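Local coordinates for polyprenyl synthetase (Zymomonas mobilis subsp. mobilis, PDB 4KKM), which probably catalyses, as a metal-dependent prenyltransferase, the chain elongation of prenyl diphosphates such as farnesyl diphosphate, at residues V57-Y62 / P123-A128; I97-V102 / Q142-E147; L105-M110 / S137-Q142. One frame throughout, in Å; residues are numbered along the deposited sequence.

Contact 1: residues V57-Y62 / P123-A128; sequences VEAMRY and PTVHKA
Y62 and A59 of helix 54-64 meet P123, V125 and A128 in a partly buried contact at the outer end of the helical fold, where the short helix 125-128 follows a small antiparallel beta-hairpin. The tyrosine carries most of it. With CG anti to the backbone N (chi1 177°), its ring extends across to P123 and sets the phenol against the backbone of P123. There Y62 OH donates to P123 O over 2.5 Å, the acceptor lying at the ring edge and in the ring plane. The donor is tilted 21° from the carbonyl plane and makes a C=O...O angle of 132°; since P123 is poorly ordered, the shortness of this bond should not be pressed. A128 CB sits over one ring face, 4.0 Å from Y62 CZ, while V125 CG2 approaches the edge, 4.0 Å from Y62 CD2. One turn back, A59 CB touches V125 CG1 at 4.2 Å. K122 adds a cation-pi contact to the Y62 ring, and K122 NZ hydrogen-bonds to Y62 O. A phenylalanine here would probably keep the apolar contacts but leave the carbonyl of P123 without its phenol donor. Behind V125 lies I106 of helix 87-109, and T124 OG1 bonds D116 O. The contact thus ties helix 54-64 to the segment that follows the first aspartate-rich motif of a trans-prenyltransferase.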
loop_
_atom_site.group_PDB
_atom_site.type_symbol
_atom_site.label_atom_id
_atom_site.label_comp_id
_atom_site.label_asym_id
_atom_site.label_seq_id
_atom_site.Cartn_x
_atom_site.Cartn_y
_atom_site.Cartn_z
ATOM N N VAL B 57 0.709 -6.091 15.006
ATOM C CA VAL B 57 0.951 -7.377 14.359
ATOM C C VAL B 57 -0.099 -8.412 14.778
ATOM O O VAL B 57 -0.510 -9.250 13.977
ATOM C CB VAL B 57 2.392 -7.881 14.634
ATOM C CG1 VAL B 57 2.633 -9.230 13.976
ATOM C CG2 VAL B 57 3.409 -6.852 14.144
ATOM N N GLU B 58 -0.550 -8.358 16.029
ATOM C CA GLU B 58 -1.613 -9.273 16.443
ATOM C C GLU B 58 -2.914 -8.973 15.685
ATOM O O GLU B 58 -3.661 -9.891 15.350
ATOM C CB GLU B 58 -1.808 -9.274 17.967
ATOM C CG GLU B 58 -0.689 -10.017 18.687
ATOM C CD GLU B 58 -0.792 -9.962 20.200
ATOM O OE1 GLU B 58 -1.516 -9.090 20.727
ATOM O OE2 GLU B 58 -0.141 -10.800 20.858
ATOM N N ALA B 59 -3.154 -7.694 15.388
ATOM C CA ALA B 59 -4.307 -7.295 14.582
ATOM C C ALA B 59 -4.174 -7.792 13.144
ATOM O O ALA B 59 -5.146 -8.271 12.543
ATOM C CB ALA B 59 -4.488 -5.763 14.610
ATOM N N MET B 60 -2.971 -7.681 12.596
ATOM C CA MET B 60 -2.708 -8.175 11.246
ATOM C C MET B 60 -2.942 -9.682 11.184
ATOM O O MET B 60 -3.561 -10.189 10.246
ATOM C CB MET B 60 -1.279 -7.835 10.807
ATOM C CG MET B 60 -1.013 -6.335 10.626
ATOM S SD MET B 60 0.738 -5.945 10.414
ATOM C CE MET B 60 1.004 -6.447 8.697
ATOM N N ARG B 61 -2.452 -10.392 12.194
ATOM C CA ARG B 61 -2.607 -11.842 12.238
ATOM C C ARG B 61 -4.071 -12.232 12.401
ATOM O O ARG B 61 -4.554 -13.165 11.759
ATOM C CB ARG B 61 -1.767 -12.434 13.376
ATOM C CG ARG B 61 -0.266 -12.390 13.119
ATOM C CD ARG B 61 0.542 -12.745 14.366
ATOM N NE ARG B 61 0.345 -14.136 14.768
ATOM C CZ ARG B 61 1.075 -15.159 14.329
ATOM N NH1 ARG B 61 2.066 -14.959 13.470
ATOM N NH2 ARG B 61 0.808 -16.392 14.747
ATOM N N TYR B 62 -4.769 -11.521 13.282
ATOM C CA TYR B 62 -6.183 -11.783 13.506
ATOM C C TYR B 62 -6.983 -11.670 12.210
ATOM O O TYR B 62 -7.869 -12.485 11.939
ATOM C CB TYR B 62 -6.742 -10.817 14.550
ATOM C CG TYR B 62 -8.225 -10.974 14.774
ATOM C CD1 TYR B 62 -8.718 -11.964 15.620
ATOM C CD2 TYR B 62 -9.134 -10.134 14.150
ATOM C CE1 TYR B 62 -10.072 -12.110 15.830
ATOM C CE2 TYR B 62 -10.486 -10.275 14.350
ATOM C CZ TYR B 62 -10.950 -11.261 15.193
ATOM O OH TYR B 62 -12.301 -11.401 15.394
ATOM N N PRO B 123 -15.746 -11.374 14.740
ATOM C CA PRO B 123 -15.800 -9.929 14.969
ATOM C C PRO B 123 -14.707 -9.229 14.173
ATOM O O PRO B 123 -13.608 -9.761 14.007
ATOM C CB PRO B 123 -15.561 -9.791 16.480
ATOM C CG PRO B 123 -14.955 -11.079 16.910
ATOM C CD PRO B 123 -15.508 -12.126 15.984
ATOM N N THR B 124 -15.025 -8.050 13.659
ATOM C CA THR B 124 -14.085 -7.310 12.835
ATOM C C THR B 124 -12.938 -6.741 13.667
ATOM O O THR B 124 -13.010 -6.697 14.896
ATOM C CB THR B 124 -14.799 -6.188 12.080
ATOM O OG1 THR B 124 -15.523 -5.379 13.016
ATOM C CG2 THR B 124 -15.774 -6.784 11.062
ATOM N N VAL B 125 -11.881 -6.310 12.988
ATOM C CA VAL B 125 -10.680 -5.832 13.668
ATOM C C VAL B 125 -10.963 -4.642 14.589
ATOM O O VAL B 125 -10.494 -4.608 15.729
ATOM C CB VAL B 125 -9.563 -5.488 12.658
ATOM C CG1 VAL B 125 -8.380 -4.788 13.356
ATOM C CG2 VAL B 125 -9.119 -6.752 11.941
ATOM N N HIS B 126 -11.750 -3.681 14.111
ATOM C CA HIS B 126 -12.040 -2.500 14.919
ATOM C C HIS B 126 -12.854 -2.856 16.164
ATOM O O HIS B 126 -12.842 -2.124 17.147
ATOM C CB HIS B 126 -12.715 -1.391 14.098
ATOM C CG HIS B 126 -14.090 -1.733 13.617
ATOM N ND1 HIS B 126 -15.235 -1.233 14.206
ATOM C CD2 HIS B 126 -14.511 -2.514 12.592
ATOM C CE1 HIS B 126 -16.294 -1.694 13.572
ATOM N NE2 HIS B 126 -15.883 -2.476 12.587
ATOM N N LYS B 127 -13.539 -3.995 16.124
ATOM C CA LYS B 127 -14.306 -4.460 17.277
ATOM C C LYS B 127 -13.445 -5.259 18.259
ATOM O O LYS B 127 -13.469 -5.009 19.464
ATOM C CB LYS B 127 -15.510 -5.290 16.824
ATOM C CG LYS B 127 -16.508 -4.509 15.991
ATOM C CD LYS B 127 -17.044 -3.294 16.746
ATOM C CE LYS B 127 -18.258 -3.640 17.600
ATOM N NZ LYS B 127 -17.947 -4.553 18.736
ATOM N N ALA B 128 -12.690 -6.224 17.741
ATOM C CA ALA B 128 -11.811 -7.037 18.579
ATOM C C ALA B 128 -10.656 -6.200 19.125
ATOM O O ALA B 128 -10.142 -6.454 20.214
ATOM C CB ALA B 128 -11.280 -8.229 17.791
#

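Contact 2: residues I97-V102 / Q142-E147; sequences IECIHV and QALAFE
A145 CB points between C99 and I100, and these three side chains make the closest contacts between two nearly antiparallel helices. The C99 side chain faces the other helix directly: its CB lies 3.7 Å from A145 CB, and SG, turned away from the carbonyl carbon (chi1 -77°), passes to the L144 side, 4.1 Å from L144 CD2. I100 meets the alanine methyl from a second direction. Its CG1 stands beside the backbone N, and a second bend (chi2 -58°) brings the terminal methyl inward, so that I100 CD1 rests 3.6 Å from A145 CB. The same methyl reaches Q142 CG at 4.1 Å, the isoleucine and the extended glutamine chain crossing obliquely, and it just touches F146 CE2 at 4.5 Å. No hydrogen bond spans the two segments; the seam is small and apolar, which suits a closest axis approach of 7.9 Å at 171°. The polar end of Q142 is used elsewhere: its NE2 bonds D139 O of the second subunit, and F146 stacks on F146 of that subunit. Helix 131-150 therefore packs on helix 87-109 with one side and on its dimer mate with another. I100 also meets L168 and L210 of helices 158-172 and 208-221. Such close antiparallel helix pairing is characteristic of the all-alpha isoprenoid synthase fold, here next to its dimer interface.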
loop_
_atom_site.group_PDB
_atom_site.type_symbol
_atom_site.label_atom_id
_atom_site.label_comp_id
_atom_site.label_asym_id
_atom_site.label_seq_id
_atom_site.Cartn_x
_atom_site.Cartn_y
_atom_site.Cartn_z
ATOM N N ILE B 97 -1.632 -11.292 -2.826
ATOM C CA ILE B 97 -2.934 -10.773 -3.247
ATOM C C ILE B 97 -3.904 -10.816 -2.073
ATOM O O ILE B 97 -4.773 -9.950 -1.930
ATOM C CB ILE B 97 -3.518 -11.503 -4.514
ATOM C CG1 ILE B 97 -4.805 -10.822 -5.004
ATOM C CG2 ILE B 97 -3.776 -12.984 -4.245
ATOM C CD1 ILE B 97 -4.614 -9.357 -5.364
ATOM N N GLU B 98 -3.732 -11.810 -1.212
ATOM C CA GLU B 98 -4.598 -11.943 -0.047
ATOM C C GLU B 98 -4.324 -10.819 0.950
ATOM O O GLU B 98 -5.218 -10.410 1.684
ATOM C CB GLU B 98 -4.442 -13.328 0.597
ATOM C CG GLU B 98 -5.451 -13.648 1.701
ATOM C CD GLU B 98 -6.882 -13.874 1.205
ATOM O OE1 GLU B 98 -7.171 -13.686 0.002
ATOM O OE2 GLU B 98 -7.733 -14.236 2.044
ATOM N N CYS B 99 -3.097 -10.302 0.959
ATOM C CA CYS B 99 -2.796 -9.118 1.759
ATOM C C CYS B 99 -3.678 -7.942 1.363
ATOM O O CYS B 99 -4.227 -7.246 2.216
ATOM C CB CYS B 99 -1.331 -8.710 1.616
ATOM S SG CYS B 99 -0.182 -9.718 2.563
ATOM N N ILE B 100 -3.797 -7.719 0.062
ATOM C CA ILE B 100 -4.614 -6.625 -0.456
ATOM C C ILE B 100 -6.094 -6.853 -0.152
ATOM O O ILE B 100 -6.801 -5.941 0.282
ATOM C CB ILE B 100 -4.415 -6.464 -1.965
ATOM C CG1 ILE B 100 -2.944 -6.155 -2.273
ATOM C CG2 ILE B 100 -5.378 -5.410 -2.538
ATOM C CD1 ILE B 100 -2.405 -4.900 -1.591
ATOM N N HIS B 101 -6.559 -8.077 -0.371
ATOM C CA HIS B 101 -7.953 -8.409 -0.101
ATOM C C HIS B 101 -8.279 -8.223 1.380
ATOM O O HIS B 101 -9.273 -7.589 1.735
ATOM C CB HIS B 101 -8.245 -9.848 -0.535
ATOM C CG HIS B 101 -9.622 -10.318 -0.189
ATOM N ND1 HIS B 101 -10.765 -9.696 -0.645
ATOM C CD2 HIS B 101 -10.047 -11.362 0.571
ATOM C CE1 HIS B 101 -11.829 -10.329 -0.185
ATOM N NE2 HIS B 101 -11.416 -11.345 0.557
ATOM N N VAL B 102 -7.431 -8.772 2.244
ATOM C CA VAL B 102 -7.678 -8.710 3.681
ATOM C C VAL B 102 -7.632 -7.267 4.188
ATOM O O VAL B 102 -8.514 -6.847 4.935
ATOM C CB VAL B 102 -6.704 -9.608 4.466
ATOM C CG1 VAL B 102 -6.738 -9.282 5.968
ATOM C CG2 VAL B 102 -7.032 -11.077 4.209
ATOM N N GLN B 142 -1.174 -3.657 3.311
ATOM C CA GLN B 142 -0.977 -3.244 1.922
ATOM C C GLN B 142 0.518 -3.174 1.593
ATOM O O GLN B 142 0.963 -3.678 0.559
ATOM C CB GLN B 142 -1.670 -1.912 1.580
ATOM C CG GLN B 142 -1.257 -1.420 0.180
ATOM C CD GLN B 142 -2.204 -0.400 -0.445
ATOM O OE1 GLN B 142 -2.346 -0.356 -1.670
ATOM N NE2 GLN B 142 -2.854 0.419 0.384
ATOM N N ALA B 143 1.294 -2.556 2.480
ATOM C CA ALA B 143 2.740 -2.497 2.289
ATOM C C ALA B 143 3.332 -3.903 2.199
ATOM O O ALA B 143 4.212 -4.163 1.379
ATOM C CB ALA B 143 3.402 -1.717 3.428
ATOM N N LEU B 144 2.830 -4.808 3.036
ATOM C CA LEU B 144 3.363 -6.172 3.094
ATOM C C LEU B 144 3.209 -6.905 1.759
ATOM O O LEU B 144 4.086 -7.684 1.367
ATOM C CB LEU B 144 2.691 -6.972 4.217
ATOM C CG LEU B 144 3.273 -8.366 4.459
ATOM C CD1 LEU B 144 4.753 -8.264 4.829
ATOM C CD2 LEU B 144 2.490 -9.091 5.546
ATOM N N ALA B 145 2.104 -6.650 1.059
ATOM C CA ALA B 145 1.866 -7.290 -0.234
ATOM C C ALA B 145 3.030 -7.042 -1.188
ATOM O O ALA B 145 3.478 -7.946 -1.901
ATOM C CB ALA B 145 0.570 -6.774 -0.860
ATOM N N PHE B 146 3.521 -5.806 -1.193
ATOM C CA PHE B 146 4.574 -5.417 -2.129
ATOM C C PHE B 146 5.938 -5.908 -1.673
ATOM O O PHE B 146 6.782 -6.271 -2.502
ATOM C CB PHE B 146 4.553 -3.904 -2.375
ATOM C CG PHE B 146 3.304 -3.444 -3.060
ATOM C CD1 PHE B 146 3.150 -3.609 -4.432
ATOM C CD2 PHE B 146 2.260 -2.895 -2.333
ATOM C CE1 PHE B 146 1.981 -3.215 -5.066
ATOM C CE2 PHE B 146 1.091 -2.501 -2.961
ATOM C CZ PHE B 146 0.952 -2.657 -4.332
ATOM N N GLU B 147 6.149 -5.942 -0.358
ATOM C CA GLU B 147 7.362 -6.551 0.183
ATOM C C GLU B 147 7.463 -8.010 -0.248
ATOM O O GLU B 147 8.525 -8.462 -0.677
ATOM C CB GLU B 147 7.421 -6.457 1.716
ATOM C CG GLU B 147 8.776 -6.910 2.265
ATOM C CD GLU B 147 8.854 -6.895 3.781
ATOM O OE1 GLU B 147 7.968 -6.295 4.425
ATOM O OE2 GLU B 147 9.810 -7.487 4.329
#

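Contact 3: residues L105-M110 / S137-Q142; sequences LIHDDM and SGDALQ. With CA (calcium ion), chain D.
Extended beyond CG1 (chi2 178°), the I106 side chain delivers its end methyl to helix 131-150, where I106 CD1 lies 3.7 Å from L141 CD1, the two side chains crossing at about a right angle. S137 OG is also 3.7 Å from I106 CD1, but its polar bond goes to S133 O within its own helix. H107, with CG anti to the carbonyl carbon (chi1 -77°), brings its ring toward G138 and D139. The lack of a side chain on G138 makes this possible: H107 NE2 comes within 3.6 Å of G138 CA, where a beta carbon would collide with the ring. D139 meets the imidazole at its edge, OD1 standing 3.1 Å from H107 CE1 near the ring plane, while the carboxylate plane is turned 86° to the ring. Both ring nitrogens find oxygen partners beyond the two segments, NE2 at V135 O and ND1 at D139 OD2 of the second subunit; the reciprocal bond runs from D139 to H107 of that subunit. Because the D139 OD1 atoms of the two subunits also lie close together, positive charge on the paired histidines would probably ease this crowding of carboxylates. Next to H107, D108 turns its carboxylate the other way. D108 OD1 binds the calcium ion at 2.4 Å, whereas D108 OD2 stays 3.3 Å from it, so D108 ligates through one oxygen only; D114 is the other aspartate of the site. D108, D109 and D114 form the first aspartate-rich motif of the trans-prenyltransferases, which in this family typically binds magnesium; the helix bearing its start is packed here against the dimer-forming helix.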
loop_
_atom_site.group_PDB
_atom_site.type_symbol
_atom_site.label_atom_id
_atom_site.label_comp_id
_atom_site.label_asym_id
_atom_site.label_seq_id
_atom_site.Cartn_x
_atom_site.Cartn_y
_atom_site.Cartn_z
ATOM N N LEU B 105 -10.849 -5.477 3.393
ATOM C CA LEU B 105 -11.956 -5.844 4.277
ATOM C C LEU B 105 -11.841 -5.119 5.614
ATOM O O LEU B 105 -12.834 -4.649 6.166
ATOM C CB LEU B 105 -11.964 -7.353 4.525
ATOM C CG LEU B 105 -12.215 -8.283 3.331
ATOM C CD1 LEU B 105 -12.034 -9.726 3.773
ATOM C CD2 LEU B 105 -13.611 -8.057 2.739
ATOM N N ILE B 106 -10.620 -5.034 6.132
ATOM C CA ILE B 106 -10.397 -4.333 7.398
ATOM C C ILE B 106 -10.857 -2.885 7.299
ATOM O O ILE B 106 -11.597 -2.388 8.155
ATOM C CB ILE B 106 -8.912 -4.331 7.804
ATOM C CG1 ILE B 106 -8.381 -5.755 7.973
ATOM C CG2 ILE B 106 -8.716 -3.530 9.100
ATOM C CD1 ILE B 106 -6.893 -5.778 8.329
ATOM N N HIS B 107 -10.427 -2.208 6.241
ATOM C CA HIS B 107 -10.809 -0.817 6.058
ATOM C C HIS B 107 -12.294 -0.660 5.701
ATOM O O HIS B 107 -12.921 0.329 6.068
ATOM C CB HIS B 107 -9.902 -0.136 5.030
ATOM C CG HIS B 107 -8.543 0.216 5.570
ATOM N ND1 HIS B 107 -7.641 0.983 4.863
ATOM C CD2 HIS B 107 -7.953 -0.072 6.752
ATOM C CE1 HIS B 107 -6.542 1.139 5.587
ATOM N NE2 HIS B 107 -6.705 0.516 6.739
ATOM N N ASP B 108 -12.858 -1.646 5.010
ATOM C CA ASP B 108 -14.268 -1.585 4.624
ATOM C C ASP B 108 -15.219 -1.783 5.809
ATOM O O ASP B 108 -16.322 -1.245 5.823
ATOM C CB ASP B 108 -14.575 -2.614 3.533
ATOM C CG ASP B 108 -15.964 -2.442 2.939
ATOM O OD1 ASP B 108 -16.200 -1.417 2.261
ATOM O OD2 ASP B 108 -16.814 -3.332 3.151
ATOM N N ASP B 109 -14.793 -2.563 6.798
ATOM C CA ASP B 109 -15.649 -2.881 7.937
ATOM C C ASP B 109 -15.771 -1.726 8.929
ATOM O O ASP B 109 -16.713 -1.686 9.717
ATOM C CB ASP B 109 -15.149 -4.136 8.663
ATOM C CG ASP B 109 -15.358 -5.405 7.852
ATOM O OD1 ASP B 109 -16.288 -5.427 7.016
ATOM O OD2 ASP B 109 -14.596 -6.377 8.052
ATOM N N MET B 110 -14.820 -0.796 8.879
ATOM C CA MET B 110 -14.742 0.303 9.848
ATOM C C MET B 110 -16.020 1.158 9.873
ATOM O O MET B 110 -16.753 1.206 8.878
ATOM C CB MET B 110 -13.492 1.156 9.582
ATOM C CG MET B 110 -12.196 0.367 9.725
ATOM S SD MET B 110 -10.650 1.309 9.587
ATOM C CE MET B 110 -10.998 2.360 8.171
ATOM N N SER B 137 -3.412 -1.702 10.864
ATOM C CA SER B 137 -3.199 -3.082 10.423
ATOM C C SER B 137 -3.482 -3.222 8.929
ATOM O O SER B 137 -2.771 -3.935 8.212
ATOM C CB SER B 137 -4.045 -4.070 11.244
ATOM O OG SER B 137 -5.437 -3.788 11.133
ATOM N N GLY B 138 -4.519 -2.538 8.453
ATOM C CA GLY B 138 -4.790 -2.518 7.023
ATOM C C GLY B 138 -3.660 -1.837 6.264
ATOM O O GLY B 138 -3.187 -2.333 5.239
ATOM N N ASP B 139 -3.218 -0.692 6.771
ATOM C CA ASP B 139 -2.128 0.046 6.125
ATOM C C ASP B 139 -0.860 -0.809 5.998
ATOM O O ASP B 139 -0.197 -0.805 4.948
ATOM C CB ASP B 139 -1.840 1.361 6.862
ATOM C CG ASP B 139 -2.918 2.410 6.617
ATOM O OD1 ASP B 139 -3.694 2.233 5.653
ATOM O OD2 ASP B 139 -2.984 3.409 7.370
ATOM N N ALA B 140 -0.543 -1.555 7.052
ATOM C CA ALA B 140 0.672 -2.370 7.067
ATOM C C ALA B 140 0.535 -3.562 6.132
ATOM O O ALA B 140 1.512 -3.991 5.509
ATOM C CB ALA B 140 0.974 -2.849 8.495
ATOM N N LEU B 141 -0.679 -4.103 6.036
ATOM C CA LEU B 141 -0.904 -5.244 5.151
ATOM C C LEU B 141 -0.750 -4.865 3.684
ATOM O O LEU B 141 -0.249 -5.662 2.887
ATOM C CB LEU B 141 -2.272 -5.895 5.409
ATOM C CG LEU B 141 -2.311 -6.853 6.609
ATOM C CD1 LEU B 141 -3.751 -7.253 6.955
ATOM C CD2 LEU B 141 -1.481 -8.091 6.319
ATOM N N GLN B 142 -1.174 -3.657 3.311
ATOM C CA GLN B 142 -0.977 -3.244 1.922
ATOM C C GLN B 142 0.518 -3.174 1.593
ATOM O O GLN B 142 0.963 -3.678 0.559
ATOM C CB GLN B 142 -1.670 -1.912 1.580
ATOM C CG GLN B 142 -1.257 -1.420 0.180
ATOM C CD GLN B 142 -2.204 -0.400 -0.445
ATOM O OE1 GLN B 142 -2.346 -0.356 -1.670
ATOM N NE2 GLN B 142 -2.854 0.419 0.384
HETATM CA CA CA D . -18.505 -0.978 1.582
#

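Overall arrangement
The segments follow the chain as 57-62, 97-102, 105-110, 123-128, 137-142 and 142-147. Contacts 2 and 3 are successive zones of one antiparallel pair, helices 87-109 and 131-150; their centres lie about 10 Å apart, they share Q142, and contact 3 closes the shorter loop within that of contact 2. Contact 1, about 10 Å from contact 3 and about 16 Å from contact 2 between centres, adds helices 54-64 and 125-128 at the outer end; A59 meets S137 and T124 meets D109 there. Contacts 2 and 3 both reach the second subunit, so one helix pair runs alongside the dimer interface, and helix 87-109 of it leads to the calcium-binding aspartates D108 and D114.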